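Local coordinates for protein Non-sulfated chondroitin lyase E66 (Autographa californica nucleopolyhedrovirus, PDB 3VSN) that cleaves non-sulfated chondroitin as a lyase of the occlusion-derived virus envelope and is essential for oral infection of the host, at residues 44-52 / 256-264; 144-152 / 164-175. One frame throughout, in Å; residues are numbered along the deposited sequence. Where two conformers were deposited one is given.

Interaction 1 (44-52 / 256-264)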
loop_
_atom_site.group_PDB
_atom_site.type_symbol
_atom_site.label_atom_id
_atom_site.label_comp_id
_atom_site.label_asym_id
_atom_site.label_seq_id
_atom_site.Cartn_x
_atom_site.Cartn_y
_atom_site.Cartn_z
ATOM N N TYR A 44 -3.390 -17.159 -12.528
ATOM C CA TYR A 44 -3.843 -15.843 -12.087
ATOM C C TYR A 44 -3.982 -15.754 -10.565
ATOM O O TYR A 44 -3.496 -14.804 -9.943
ATOM C CB TYR A 44 -5.166 -15.495 -12.773
ATOM C CG TYR A 44 -5.792 -14.208 -12.302
ATOM C CD1 TYR A 44 -5.307 -12.978 -12.735
ATOM C CD2 TYR A 44 -6.878 -14.222 -11.426
ATOM C CE1 TYR A 44 -5.881 -11.797 -12.304
ATOM C CE2 TYR A 44 -7.458 -13.045 -10.991
ATOM C CZ TYR A 44 -6.957 -11.840 -11.437
ATOM O OH TYR A 44 -7.533 -10.674 -11.003
ATOM N N SER A 45 -4.642 -16.748 -9.973
ATOM C CA SER A 45 -4.845 -16.798 -8.524
ATOM C C SER A 45 -3.517 -16.843 -7.771
ATOM O O SER A 45 -3.329 -16.135 -6.783
ATOM C CB SER A 45 -5.702 -18.008 -8.147
ATOM O OG SER A 45 -5.929 -18.047 -6.749
ATOM N N PHE A 46 -2.604 -17.678 -8.262
ATOM C CA PHE A 46 -1.267 -17.824 -7.701
ATOM C C PHE A 46 -0.506 -16.493 -7.731
ATOM O O PHE A 46 0.230 -16.177 -6.798
ATOM C CB PHE A 46 -0.514 -18.893 -8.494
ATOM C CG PHE A 46 0.701 -19.448 -7.800
ATOM C CD1 PHE A 46 0.605 -20.044 -6.541
ATOM C CD2 PHE A 46 1.936 -19.427 -8.436
ATOM C CE1 PHE A 46 1.728 -20.578 -5.923
ATOM C CE2 PHE A 46 3.062 -19.963 -7.825
ATOM C CZ PHE A 46 2.957 -20.538 -6.567
ATOM N N SER A 47 -0.708 -15.709 -8.792
ATOM C CA SER A 47 -0.070 -14.389 -8.910
ATOM C C SER A 47 -0.556 -13.397 -7.844
ATOM O O SER A 47 0.117 -12.405 -7.565
ATOM C CB SER A 47 -0.232 -13.809 -10.328
ATOM O OG SER A 47 -1.519 -13.244 -10.535
ATOM N N GLN A 48 -1.710 -13.684 -7.244
ATOM C CA GLN A 48 -2.275 -12.859 -6.175
ATOM C C GLN A 48 -1.873 -13.330 -4.780
ATOM O O GLN A 48 -1.965 -12.566 -3.819
ATOM C CB GLN A 48 -3.802 -12.843 -6.257
ATOM C CG GLN A 48 -4.371 -12.196 -7.508
ATOM C CD GLN A 48 -5.885 -12.128 -7.477
ATOM O OE1 GLN A 48 -6.542 -12.916 -6.789
ATOM N NE2 GLN A 48 -6.451 -11.182 -8.218
ATOM N N LYS A 49 -1.439 -14.586 -4.676
ATOM C CA LYS A 49 -1.176 -15.225 -3.386
ATOM C C LYS A 49 0.136 -14.741 -2.773
ATOM O O LYS A 49 1.202 -14.900 -3.370
ATOM C CB LYS A 49 -1.167 -16.753 -3.544
ATOM C CG LYS A 49 -1.073 -17.516 -2.232
ATOM C CD LYS A 49 -1.070 -19.023 -2.463
ATOM C CE LYS A 49 -1.283 -19.772 -1.156
ATOM N NZ LYS A 49 -1.212 -21.249 -1.360
ATOM N N ALA A 50 0.044 -14.168 -1.575
ATOM C CA ALA A 50 1.198 -13.568 -0.899
ATOM C C ALA A 50 2.279 -14.586 -0.524
ATOM O O ALA A 50 3.460 -14.365 -0.791
ATOM C CB ALA A 50 0.747 -12.783 0.330
ATOM N N GLU A 51 1.867 -15.696 0.087
ATOM C CA GLU A 51 2.803 -16.725 0.547
ATOM C C GLU A 51 2.880 -17.858 -0.472
ATOM O O GLU A 51 1.912 -18.604 -0.661
ATOM C CB GLU A 51 2.384 -17.247 1.929
ATOM C CG GLU A 51 2.388 -16.167 3.005
ATOM C CD GLU A 51 1.600 -16.529 4.256
ATOM O OE1 GLU A 51 0.931 -17.588 4.298
ATOM O OE2 GLU A 51 1.643 -15.730 5.212
ATOM N N LYS A 52 4.027 -17.972 -1.138
ATOM C CA LYS A 52 4.206 -18.956 -2.208
ATOM C C LYS A 52 5.666 -19.139 -2.604
ATOM O O LYS A 52 6.521 -18.324 -2.252
ATOM C CB LYS A 52 3.380 -18.572 -3.448
ATOM C CG LYS A 52 3.710 -17.212 -4.058
ATOM C CD LYS A 52 3.045 -17.064 -5.418
ATOM C CE LYS A 52 3.453 -15.775 -6.117
ATOM N NZ LYS A 52 2.742 -14.591 -5.567
ATOM N N ILE A 256 -3.673 -7.755 1.835
ATOM C CA ILE A 256 -2.687 -8.349 0.925
ATOM C C ILE A 256 -2.537 -9.859 1.138
ATOM O O ILE A 256 -2.491 -10.625 0.168
ATOM C CB ILE A 256 -1.313 -7.638 1.012
ATOM C CG1 ILE A 256 -1.398 -6.228 0.408
ATOM C CG2 ILE A 256 -0.228 -8.442 0.300
ATOM C CD1 ILE A 256 -0.217 -5.333 0.738
ATOM N N ASN A 257 -2.486 -10.278 2.403
ATOM C CA ASN A 257 -2.244 -11.682 2.751
ATOM C C ASN A 257 -3.355 -12.652 2.366
ATOM O O ASN A 257 -3.085 -13.813 2.056
ATOM C CB ASN A 257 -1.961 -11.822 4.250
ATOM C CG ASN A 257 -0.489 -11.747 4.570
ATOM O OD1 ASN A 257 0.289 -12.628 4.196
ATOM N ND2 ASN A 257 -0.091 -10.690 5.270
ATOM N N SER A 258 -4.595 -12.172 2.384
ATOM C CA SER A 258 -5.724 -13.059 2.123
ATOM C C SER A 258 -6.517 -12.694 0.870
ATOM O O SER A 258 -7.497 -13.365 0.536
ATOM C CB SER A 258 -6.628 -13.162 3.357
ATOM O OG SER A 258 -5.980 -13.890 4.391
ATOM N N TYR A 259 -6.065 -11.665 0.150
ATOM C CA TYR A 259 -6.769 -11.211 -1.057
ATOM C C TYR A 259 -7.096 -12.321 -2.061
ATOM O O TYR A 259 -8.194 -12.334 -2.623
ATOM C CB TYR A 259 -6.022 -10.076 -1.766
ATOM C CG TYR A 259 -6.859 -9.374 -2.815
ATOM C CD1 TYR A 259 -6.913 -9.847 -4.130
ATOM C CD2 TYR A 259 -7.601 -8.237 -2.496
ATOM C CE1 TYR A 259 -7.686 -9.212 -5.091
ATOM C CE2 TYR A 259 -8.374 -7.593 -3.451
ATOM C CZ TYR A 259 -8.411 -8.084 -4.744
ATOM O OH TYR A 259 -9.176 -7.449 -5.694
ATOM N N PHE A 260 -6.156 -13.235 -2.294
ATOM C CA PHE A 260 -6.350 -14.279 -3.302
ATOM C C PHE A 260 -7.560 -15.180 -3.007
ATOM O O PHE A 260 -8.138 -15.758 -3.924
ATOM C CB PHE A 260 -5.075 -15.113 -3.508
ATOM C CG PHE A 260 -4.907 -16.228 -2.516
ATOM C CD1 PHE A 260 -4.409 -15.975 -1.245
ATOM C CD2 PHE A 260 -5.245 -17.537 -2.856
ATOM C CE1 PHE A 260 -4.256 -17.005 -0.326
ATOM C CE2 PHE A 260 -5.096 -18.570 -1.939
ATOM C CZ PHE A 260 -4.600 -18.300 -0.672
ATOM N N THR A 261 -7.941 -15.287 -1.732
ATOM C CA THR A 261 -9.091 -16.113 -1.344
ATOM C C THR A 261 -10.429 -15.521 -1.796
ATOM O O THR A 261 -11.408 -16.254 -1.947
ATOM C CB THR A 261 -9.169 -16.359 0.182
ATOM O OG1 THR A 261 -9.533 -15.145 0.855
ATOM C CG2 THR A 261 -7.848 -16.890 0.735
ATOM N N PHE A 262 -10.470 -14.204 -2.008
ATOM C CA PHE A 262 -11.739 -13.519 -2.270
ATOM C C PHE A 262 -12.453 -14.049 -3.509
ATOM O O PHE A 262 -13.670 -14.237 -3.486
ATOM C CB PHE A 262 -11.567 -11.993 -2.361
ATOM C CG PHE A 262 -11.011 -11.354 -1.110
ATOM C CD1 PHE A 262 -11.117 -11.974 0.134
ATOM C CD2 PHE A 262 -10.406 -10.103 -1.179
ATOM C CE1 PHE A 262 -10.603 -11.374 1.273
ATOM C CE2 PHE A 262 -9.897 -9.496 -0.041
ATOM C CZ PHE A 262 -9.994 -10.131 1.186
ATOM N N ALA A 263 -11.689 -14.300 -4.573
ATOM C CA ALA A 263 -12.229 -14.853 -5.820
ATOM C C ALA A 263 -12.909 -16.212 -5.613
ATOM O O ALA A 263 -13.897 -16.522 -6.284
ATOM C CB ALA A 263 -11.136 -14.962 -6.874
ATOM N N TYR A 264 -12.376 -17.010 -4.689
ATOM C CA TYR A 264 -12.947 -18.322 -4.361
ATOM C C TYR A 264 -14.308 -18.184 -3.682
ATOM O O TYR A 264 -15.277 -18.826 -4.093
ATOM C CB TYR A 264 -11.989 -19.135 -3.483
ATOM C CG TYR A 264 -10.707 -19.516 -4.182
ATOM C CD1 TYR A 264 -10.595 -20.727 -4.861
ATOM C CD2 TYR A 264 -9.605 -18.658 -4.176
ATOM C CE1 TYR A 264 -9.420 -21.079 -5.507
ATOM C CE2 TYR A 264 -8.427 -19.000 -4.822
ATOM C CZ TYR A 264 -8.340 -20.210 -5.487
ATOM O OH TYR A 264 -7.172 -20.552 -6.129
HETATM O O HOH W 1 -7.430 -15.591 -6.462
HETATM O O HOH W 2 -3.245 -12.787 -1.401
HETATM O O HOH W 3 -9.079 -12.776 -5.187
HETATM O O HOH W 4 -0.899 -15.877 1.055
#
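K49 lies flat along the ring of F260, linking the end of helix 29-48 and the turn after it to the join between helices 253-258 and 262-269 of the alpha/alpha toroid. The apolar part centres on this pair. With CG swung opposite the backbone N (chi1 -173°) and every later bond extended, the lysine chain follows the ring face; CG stands 3.7 Å from the ring centroid, 11° off the normal, a CH-pi contact, and CE reaches CZ. The ammonium end continues to a salt bridge with E146. A50 CB lies 4.4 Å from I256 CG2, a looser apolar contact.

The polar contacts are mostly indirect. Q48 brings its amide to the edge of the Y259 ring, the two planes 78° apart, NE2 3.9 Å from CE1 and hydrogen-bonded to N311 O. Its OE1 accepts from waters 1 and 3, which also donate to F260 O and Y259 O respectively. Water 2 links the two backbones, donating to Q48 O and I256 O and accepting from F260 N. At the far end Y264 OH comes within 2.9 Å of S45 OG, which donates to water 1 at 2.9 Å.

Interaction 2 (144-152 / 164-175)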
loop_
_atom_site.group_PDB
_atom_site.type_symbol
_atom_site.label_atom_id
_atom_site.label_comp_id
_atom_site.label_asym_id
_atom_site.label_seq_id
_atom_site.Cartn_x
_atom_site.Cartn_y
_atom_site.Cartn_z
ATOM N N MET A 144 -0.915 -26.696 4.507
ATOM C CA MET A 144 -1.124 -28.101 4.142
ATOM C C MET A 144 -2.475 -28.399 3.466
ATOM O O MET A 144 -2.498 -29.089 2.450
ATOM C CB MET A 144 -0.893 -29.027 5.338
ATOM C CG MET A 144 -0.840 -30.503 4.972
ATOM S SD MET A 144 -0.744 -31.543 6.438
ATOM C CE MET A 144 -2.414 -31.396 7.079
ATOM N N PRO A 145 -3.600 -27.883 4.012
ATOM C CA PRO A 145 -4.868 -28.130 3.318
ATOM C C PRO A 145 -4.893 -27.586 1.884
ATOM O O PRO A 145 -5.546 -28.170 1.018
ATOM C CB PRO A 145 -5.891 -27.413 4.199
ATOM C CG PRO A 145 -5.285 -27.466 5.561
ATOM C CD PRO A 145 -3.824 -27.213 5.308
ATOM N N GLU A 146 -4.169 -26.493 1.642
ATOM C CA GLU A 146 -4.003 -25.951 0.289
ATOM C C GLU A 146 -3.241 -26.909 -0.631
ATOM O O GLU A 146 -3.510 -26.956 -1.834
ATOM C CB GLU A 146 -3.338 -24.567 0.330
ATOM C CG GLU A 146 -4.248 -23.484 0.899
ATOM C CD GLU A 146 -3.542 -22.167 1.202
ATOM O OE1 GLU A 146 -2.291 -22.113 1.218
ATOM O OE2 GLU A 146 -4.255 -21.170 1.438
ATOM N N VAL A 147 -2.304 -27.673 -0.067
ATOM C CA VAL A 147 -1.570 -28.696 -0.825
ATOM C C VAL A 147 -2.525 -29.781 -1.325
ATOM O O VAL A 147 -2.522 -30.118 -2.512
ATOM C CB VAL A 147 -0.431 -29.331 0.006
ATOM C CG1 VAL A 147 0.232 -30.470 -0.755
ATOM C CG2 VAL A 147 0.604 -28.281 0.377
ATOM N N PHE A 148 -3.347 -30.306 -0.416
ATOM C CA PHE A 148 -4.360 -31.305 -0.759
ATOM C C PHE A 148 -5.247 -30.811 -1.896
ATOM O O PHE A 148 -5.462 -31.524 -2.881
ATOM C CB PHE A 148 -5.217 -31.652 0.462
ATOM C CG PHE A 148 -4.572 -32.633 1.405
ATOM C CD1 PHE A 148 -4.824 -33.999 1.284
ATOM C CD2 PHE A 148 -3.725 -32.198 2.419
ATOM C CE1 PHE A 148 -4.237 -34.908 2.150
ATOM C CE2 PHE A 148 -3.134 -33.104 3.290
ATOM C CZ PHE A 148 -3.394 -34.462 3.156
ATOM N N MET A 149 -5.737 -29.579 -1.760
ATOM C CA MET A 149 -6.627 -28.987 -2.748
ATOM C C MET A 149 -5.955 -28.813 -4.115
ATOM O O MET A 149 -6.505 -29.236 -5.133
ATOM C CB MET A 149 -7.175 -27.651 -2.238
ATOM C CG MET A 149 -8.154 -26.991 -3.192
ATOM S SD MET A 149 -8.819 -25.467 -2.511
ATOM C CE MET A 149 -10.006 -25.041 -3.775
ATOM N N ASN A 150 -4.770 -28.202 -4.132
ATOM C CA ASN A 150 -4.048 -27.951 -5.381
ATOM C C ASN A 150 -3.689 -29.235 -6.136
ATOM O O ASN A 150 -3.907 -29.324 -7.346
ATOM C CB ASN A 150 -2.797 -27.099 -5.141
ATOM C CG ASN A 150 -3.117 -25.622 -4.974
ATOM O OD1 ASN A 150 -3.510 -25.173 -3.896
ATOM N ND2 ASN A 150 -2.944 -24.856 -6.045
ATOM N N ILE A 151 -3.157 -30.224 -5.416
ATOM C CA ILE A 151 -2.767 -31.500 -6.025
ATOM C C ILE A 151 -3.983 -32.234 -6.598
ATOM O O ILE A 151 -3.979 -32.628 -7.766
ATOM C CB ILE A 151 -1.958 -32.395 -5.048
ATOM C CG1 ILE A 151 -0.595 -31.753 -4.762
ATOM C CG2 ILE A 151 -1.757 -33.791 -5.630
ATOM C CD1 ILE A 151 0.289 -32.507 -3.786
ATOM N N THR A 152 -5.029 -32.383 -5.785
ATOM C CA THR A 152 -6.254 -33.067 -6.205
ATOM C C THR A 152 -6.867 -32.458 -7.478
ATOM O O THR A 152 -7.210 -33.186 -8.415
ATOM C CB THR A 152 -7.300 -33.113 -5.068
ATOM O OG1 THR A 152 -6.741 -33.787 -3.933
ATOM C CG2 THR A 152 -8.564 -33.845 -5.511
ATOM N N ALA A 164 -6.237 -38.987 -4.821
ATOM C CA ALA A 164 -6.012 -37.651 -4.260
ATOM C C ALA A 164 -7.268 -37.131 -3.565
ATOM O O ALA A 164 -7.195 -36.606 -2.452
ATOM C CB ALA A 164 -5.540 -36.680 -5.337
ATOM N N ALA A 165 -8.418 -37.300 -4.218
ATOM C CA ALA A 165 -9.702 -36.901 -3.641
ATOM C C ALA A 165 -10.018 -37.652 -2.348
ATOM O O ALA A 165 -10.504 -37.056 -1.389
ATOM C CB ALA A 165 -10.828 -37.080 -4.650
ATOM N N SER A 166 -9.738 -38.955 -2.327
ATOM C CA SER A 166 -9.998 -39.782 -1.142
ATOM C C SER A 166 -9.100 -39.398 0.033
ATOM O O SER A 166 -9.555 -39.339 1.179
ATOM C CB SER A 166 -9.849 -41.269 -1.475
ATOM O OG SER A 166 -10.830 -41.659 -2.421
ATOM N N LEU A 167 -7.829 -39.138 -0.256
ATOM C CA LEU A 167 -6.893 -38.658 0.758
ATOM C C LEU A 167 -7.328 -37.298 1.298
ATOM O O LEU A 167 -7.263 -37.062 2.501
ATOM C CB LEU A 167 -5.466 -38.591 0.206
ATOM C CG LEU A 167 -4.758 -39.918 -0.098
ATOM C CD1 LEU A 167 -3.405 -39.662 -0.744
ATOM C CD2 LEU A 167 -4.612 -40.778 1.153
ATOM N N THR A 168 -7.784 -36.417 0.405
ATOM C CA THR A 168 -8.304 -35.104 0.801
ATOM C C THR A 168 -9.529 -35.238 1.718
ATOM O O THR A 168 -9.558 -34.651 2.801
ATOM C CB THR A 168 -8.613 -34.223 -0.432
ATOM O OG1 THR A 168 -7.395 -33.973 -1.145
ATOM C CG2 THR A 168 -9.227 -32.883 -0.017
ATOM N N ARG A 169 -10.517 -36.024 1.293
ATOM C CA ARG A 169 -11.723 -36.262 2.096
ATOM C C ARG A 169 -11.377 -36.790 3.486
ATOM O O ARG A 169 -11.906 -36.306 4.487
ATOM C CB ARG A 169 -12.683 -37.227 1.386
ATOM C CG ARG A 169 -13.476 -36.599 0.248
ATOM C CD ARG A 169 -14.549 -37.543 -0.278
ATOM N NE ARG A 169 -13.966 -38.650 -1.031
ATOM C CZ ARG A 169 -13.856 -38.691 -2.358
ATOM N NH1 ARG A 169 -13.300 -39.743 -2.931
ATOM N NH2 ARG A 169 -14.305 -37.692 -3.115
ATOM N N TYR A 170 -10.476 -37.768 3.552
ATOM C CA TYR A 170 -10.118 -38.345 4.840
ATOM C C TYR A 170 -9.277 -37.419 5.719
ATOM O O TYR A 170 -9.636 -37.159 6.863
ATOM C CB TYR A 170 -9.420 -39.702 4.702
ATOM C CG TYR A 170 -9.181 -40.327 6.060
ATOM C CD1 TYR A 170 -7.960 -40.173 6.718
ATOM C CD2 TYR A 170 -10.195 -41.033 6.705
ATOM C CE1 TYR A 170 -7.749 -40.727 7.971
ATOM C CE2 TYR A 170 -9.995 -41.588 7.957
ATOM C CZ TYR A 170 -8.776 -41.434 8.584
ATOM O OH TYR A 170 -8.583 -41.986 9.826
ATOM N N TRP A 171 -8.154 -36.943 5.191
ATOM C CA TRP A 171 -7.195 -36.206 6.010
ATOM C C TRP A 171 -7.635 -34.818 6.385
ATOM O O TRP A 171 -7.329 -34.345 7.485
ATOM C CB TRP A 171 -5.803 -36.229 5.388
ATOM C CG TRP A 171 -5.185 -37.599 5.515
ATOM C CD1 TRP A 171 -5.051 -38.571 4.526
ATOM C CD2 TRP A 171 -4.647 -38.217 6.735
ATOM N NE1 TRP A 171 -4.466 -39.706 5.030
ATOM C CE2 TRP A 171 -4.198 -39.561 6.350
ATOM C CE3 TRP A 171 -4.493 -37.804 8.059
ATOM C CZ2 TRP A 171 -3.621 -40.434 7.264
ATOM C CZ3 TRP A 171 -3.908 -38.693 8.971
ATOM C CH2 TRP A 171 -3.483 -39.976 8.581
ATOM N N LEU A 172 -8.377 -34.161 5.498
ATOM C CA LEU A 172 -8.943 -32.857 5.836
ATOM C C LEU A 172 -10.143 -33.034 6.759
ATOM O O LEU A 172 -10.419 -32.171 7.584
ATOM C CB LEU A 172 -9.289 -32.033 4.589
ATOM C CG LEU A 172 -8.113 -31.630 3.683
ATOM C CD1 LEU A 172 -8.527 -30.505 2.746
ATOM C CD2 LEU A 172 -6.882 -31.212 4.483
ATOM N N GLY A 173 -10.836 -34.166 6.630
ATOM C CA GLY A 173 -11.888 -34.539 7.577
ATOM C C GLY A 173 -11.365 -34.556 9.002
ATOM O O GLY A 173 -12.067 -34.165 9.934
ATOM N N LEU A 174 -10.117 -34.992 9.160
ATOM C CA LEU A 174 -9.460 -35.007 10.461
ATOM C C LEU A 174 -8.861 -33.653 10.848
ATOM O O LEU A 174 -9.096 -33.170 11.956
ATOM C CB LEU A 174 -8.374 -36.086 10.513
ATOM C CG LEU A 174 -8.782 -37.564 10.539
ATOM C CD1 LEU A 174 -7.529 -38.422 10.581
ATOM C CD2 LEU A 174 -9.689 -37.894 11.718
ATOM N N TYR A 175 -8.093 -33.051 9.940
ATOM C CA TYR A 175 -7.300 -31.857 10.262
ATOM C C TYR A 175 -8.021 -30.526 10.069
ATOM O O TYR A 175 -7.617 -29.507 10.634
ATOM C CB TYR A 175 -5.965 -31.879 9.513
ATOM C CG TYR A 175 -4.953 -32.762 10.194
ATOM C CD1 TYR A 175 -4.968 -34.146 10.005
ATOM C CD2 TYR A 175 -3.997 -32.222 11.054
ATOM C CE1 TYR A 175 -4.053 -34.963 10.642
ATOM C CE2 TYR A 175 -3.072 -33.034 11.695
ATOM C CZ TYR A 175 -3.107 -34.401 11.484
ATOM O OH TYR A 175 -2.198 -35.212 12.119
#
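F148 drives its ring as a knob into a hole formed by L167, T168, W171 and L172, the central feature of an antiparallel helix pair in the alpha/alpha toroid. The axes of the two short helical segments approach to 9.3 Å and run 157° apart. With CG beside its own backbone N (chi1 -80°), the phenyl group reaches across to the partner helix and slides past T168 and L172 in the opposite sense. T168 OG1 lies at the ring edge, near its plane, 3.5 Å from F148 CD1. W171 crosses the ring obliquely, CB 3.7 Å from F148 CZ, while L172 CD2 touches both F148 CD2 and P145 CB, each at 3.9 Å. Beyond the ring, L113 and C117 of helix 103-119 also pack on F148.

Toward one end, M144 CE approaches Y175 CG, whose ring carries a hydroxyl bonded to P121 O. Toward the other, two threonines cross obliquely, each turning its hydroxyl back on its own helix: T152 OG1 donates to F148 O and T168 OG1 to A164 O, where the backbone N of the same threonine arrives from the opposite face. T152 CG2 meanwhile rests 3.7 Å from A165 N.

In the fold
Interaction 2 is nested in sequence within the loop closed by interaction 1, and their centres are 19 Å apart. E146 joins them directly: its OE1 makes a 2.9 Å salt bridge with K49 NZ, and its OE2 packs 3.6 Å from F260 CZ. R194 of helix 189-205 forms salt bridges with E146 OE2 and E51 OE1, the latter also hydrogen-bonded to Y138 OH. Helix 189-205 also carries the proton acceptor N191, whose side chain is about 8 Å from that of E51 and about 11 Å from that of P145. The side chains of N257 and Y254, the proton donor, are about 6 Å apart. Interaction 1 therefore borders the active site, and interaction 2 lies farther away.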